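Long-range contact in putative glutathionylspermidine synthase (Methylobacillus flagellatus, PDB 3N6X), which probably acts as an ATP-grasp ligase related to glutathionylspermidine synthases, joining substrates at the expense of ATP: residues Y141-L149 and V159-P167. Sequence-based numbering, arbitrary orientation.
With SO4 (sulfate ion), chain B.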
# COMPACT_ATOMS: atom_id res chain seq x y z
N TYR A 141 -11.96 6.80 8.35
CA TYR A 141 -11.87 7.36 7.00
C TYR A 141 -11.14 6.40 6.09
O TYR A 141 -11.58 6.17 4.97
CB TYR A 141 -11.17 8.72 7.00
CG TYR A 141 -12.01 9.83 7.59
CD1 TYR A 141 -12.15 9.97 8.98
CD2 TYR A 141 -12.66 10.76 6.77
CE1 TYR A 141 -12.96 10.97 9.53
CE2 TYR A 141 -13.45 11.79 7.32
CZ TYR A 141 -13.57 11.90 8.69
OH TYR A 141 -14.32 12.92 9.24
N ALA A 142 -10.00 5.86 6.58
CA ALA A 142 -9.20 4.91 5.84
C ALA A 142 -9.45 3.53 6.42
O ALA A 142 -8.74 3.10 7.34
CB ALA A 142 -7.72 5.27 5.93
N HIS A 143 -10.49 2.84 5.90
CA HIS A 143 -10.88 1.48 6.30
C HIS A 143 -9.77 0.52 5.92
O HIS A 143 -9.51 -0.45 6.63
CB HIS A 143 -12.23 1.09 5.64
CG HIS A 143 -13.33 2.05 5.97
ND1 HIS A 143 -13.38 3.31 5.38
CD2 HIS A 143 -14.31 1.96 6.90
CE1 HIS A 143 -14.42 3.93 5.94
NE2 HIS A 143 -15.01 3.16 6.86
N ILE A 144 -9.08 0.83 4.81
CA ILE A 144 -7.88 0.11 4.37
C ILE A 144 -6.76 1.14 4.15
O ILE A 144 -6.93 2.11 3.40
CB ILE A 144 -8.12 -0.71 3.08
CG1 ILE A 144 -9.40 -1.57 3.17
CG2 ILE A 144 -6.86 -1.57 2.74
CD1 ILE A 144 -9.73 -2.27 1.90
N ALA A 145 -5.60 0.88 4.76
CA ALA A 145 -4.43 1.73 4.61
C ALA A 145 -3.23 0.88 4.26
O ALA A 145 -2.90 -0.06 5.00
CB ALA A 145 -4.17 2.48 5.90
N GLY A 146 -2.61 1.18 3.14
CA GLY A 146 -1.37 0.55 2.72
C GLY A 146 -0.19 1.38 3.19
O GLY A 146 -0.20 2.61 3.07
N VAL A 147 0.81 0.74 3.78
CA VAL A 147 1.99 1.43 4.31
C VAL A 147 3.22 0.88 3.62
O VAL A 147 3.56 -0.27 3.83
CB VAL A 147 2.10 1.27 5.87
CG1 VAL A 147 3.26 2.10 6.43
CG2 VAL A 147 0.79 1.64 6.57
N ASP A 148 3.89 1.69 2.79
CA ASP A 148 5.10 1.21 2.11
C ASP A 148 6.32 1.33 3.03
O ASP A 148 6.65 2.42 3.49
CB ASP A 148 5.30 1.92 0.76
CG ASP A 148 4.19 1.61 -0.25
OD1 ASP A 148 3.84 0.42 -0.41
OD2 ASP A 148 3.65 2.57 -0.87
N LEU A 149 6.93 0.19 3.36
CA LEU A 149 8.04 0.12 4.31
C LEU A 149 9.31 -0.38 3.69
O LEU A 149 9.28 -1.27 2.85
CB LEU A 149 7.69 -0.81 5.49
CG LEU A 149 6.49 -0.43 6.31
CD1 LEU A 149 5.95 -1.62 7.05
CD2 LEU A 149 6.84 0.67 7.29
N VAL A 159 8.91 4.32 6.88
CA VAL A 159 7.70 4.43 6.06
C VAL A 159 8.01 5.33 4.87
O VAL A 159 8.31 6.50 5.06
CB VAL A 159 6.47 4.96 6.85
CG1 VAL A 159 5.26 5.11 5.93
CG2 VAL A 159 6.14 4.06 8.03
N LEU A 160 7.98 4.79 3.65
CA LEU A 160 8.24 5.60 2.45
C LEU A 160 7.04 6.44 2.05
O LEU A 160 7.20 7.53 1.52
CB LEU A 160 8.61 4.69 1.26
CG LEU A 160 10.06 4.26 1.11
CD1 LEU A 160 10.30 3.73 -0.28
CD2 LEU A 160 11.01 5.40 1.35
N GLU A 161 5.82 5.89 2.23
CA GLU A 161 4.59 6.50 1.74
C GLU A 161 3.38 5.86 2.39
O GLU A 161 3.42 4.68 2.73
CB GLU A 161 4.52 6.28 0.20
CG GLU A 161 3.52 7.16 -0.53
CD GLU A 161 3.54 7.00 -2.04
OE1 GLU A 161 4.05 5.96 -2.52
OE2 GLU A 161 3.05 7.92 -2.74
N ASP A 162 2.27 6.62 2.49
CA ASP A 162 0.99 6.12 2.98
C ASP A 162 0.02 5.99 1.78
O ASP A 162 0.13 6.76 0.83
CB ASP A 162 0.41 7.07 4.05
CG ASP A 162 1.31 7.26 5.27
OD1 ASP A 162 1.52 6.27 6.02
OD2 ASP A 162 1.79 8.40 5.50
N ASN A 163 -0.87 4.97 1.78
CA ASN A 163 -1.84 4.75 0.68
C ASN A 163 -3.23 4.62 1.26
O ASN A 163 -3.58 3.56 1.78
CB ASN A 163 -1.48 3.51 -0.14
CG ASN A 163 -0.09 3.54 -0.70
OD1 ASN A 163 0.18 4.15 -1.74
ND2 ASN A 163 0.84 2.89 -0.01
N LEU A 164 -4.03 5.71 1.20
CA LEU A 164 -5.32 5.79 1.88
C LEU A 164 -6.51 6.02 0.94
O LEU A 164 -7.63 6.24 1.43
CB LEU A 164 -5.28 6.93 2.94
CG LEU A 164 -4.03 7.05 3.83
CD1 LEU A 164 -4.03 8.36 4.57
CD2 LEU A 164 -3.95 5.92 4.81
N ARG A 165 -6.28 6.04 -0.37
CA ARG A 165 -7.35 6.33 -1.34
C ARG A 165 -8.10 5.05 -1.75
O ARG A 165 -9.22 4.82 -1.26
CB ARG A 165 -6.78 7.11 -2.55
CG ARG A 165 -6.33 8.52 -2.15
CD ARG A 165 -5.41 9.17 -3.15
NE ARG A 165 -4.60 10.20 -2.52
CZ ARG A 165 -4.09 11.25 -3.15
NH1 ARG A 165 -4.31 11.42 -4.44
NH2 ARG A 165 -3.37 12.14 -2.49
N THR A 166 -7.49 4.21 -2.60
CA THR A 166 -8.03 2.88 -2.99
C THR A 166 -6.83 1.87 -2.95
O THR A 166 -6.42 1.38 -4.01
CB THR A 166 -8.70 2.92 -4.41
OG1 THR A 166 -7.73 3.38 -5.37
CG2 THR A 166 -9.95 3.81 -4.46
N PRO A 167 -6.14 1.70 -1.76
CA PRO A 167 -4.93 0.84 -1.72
C PRO A 167 -5.11 -0.52 -2.38
O PRO A 167 -6.17 -1.15 -2.25
CB PRO A 167 -4.61 0.74 -0.22
CG PRO A 167 -5.84 1.19 0.47
CD PRO A 167 -6.46 2.21 -0.41
S SO4 B . -3.85 4.50 -3.11
O1 SO4 B . -2.97 3.36 -2.93
O2 SO4 B . -4.21 5.06 -1.82
O3 SO4 B . -3.17 5.49 -3.91
O4 SO4 B . -5.04 4.10 -3.81
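Asn-163 and Gly-146 pair through their backbones, Gly-146 N to Asn-163 O (2.9 Å) and Asn-163 N to Gly-146 O (2.8 Å), and the Asn-163 side chain adds a second tie between the strands. With its CG set beside the backbone N (chi1 -56°), the amide turns back over the neighbouring strand. Its ND2 gives Asp-148 OD2 a nearly straight bond of 3.0 Å, lying in the amide plane but arriving from above the carboxylate, and sends a second, weak bond to Gly-146 O. Replacing Asn-163 with alanine would remove the amide, and Asp-148 OD2 would probably be left without this donor. The other carboxylate oxygen, OD1, is held by a salt bridge to Arg-430, which is likely to offset the nearby charge of Glu-161.

On the other face, Val-159 touches Val-147 through their CG1 methyls (3.6 Å) and meets Leu-149 CD2 with CG2 (3.5 Å); helix 81-105 packs over Leu-149 and Val-159, and its Arg-94 pairs with Asp-162 of the same face. Past the end of strand 157-163, Leu-164 CD2 rests on Ala-145 CB (3.6 Å) and Pro-167 CG against Ile-144 CG2. The turn containing Arg-165 and Thr-166 points its backbone N atoms at a sulfate, probably from the crystallisation liquor.

Asp-148 illustrates how a hairpin absorbs an extra residue: its O accepts from Leu-160 N (2.7 Å) and its N donates to Glu-161 O (3.0 Å). With Leu-160 in a helical conformation, this is a classic beta bulge. The bulged antiparallel hairpin 144-151/157-163 adjoins strand 423-435 in a mixed sheet of the circularly permuted ATP-grasp family.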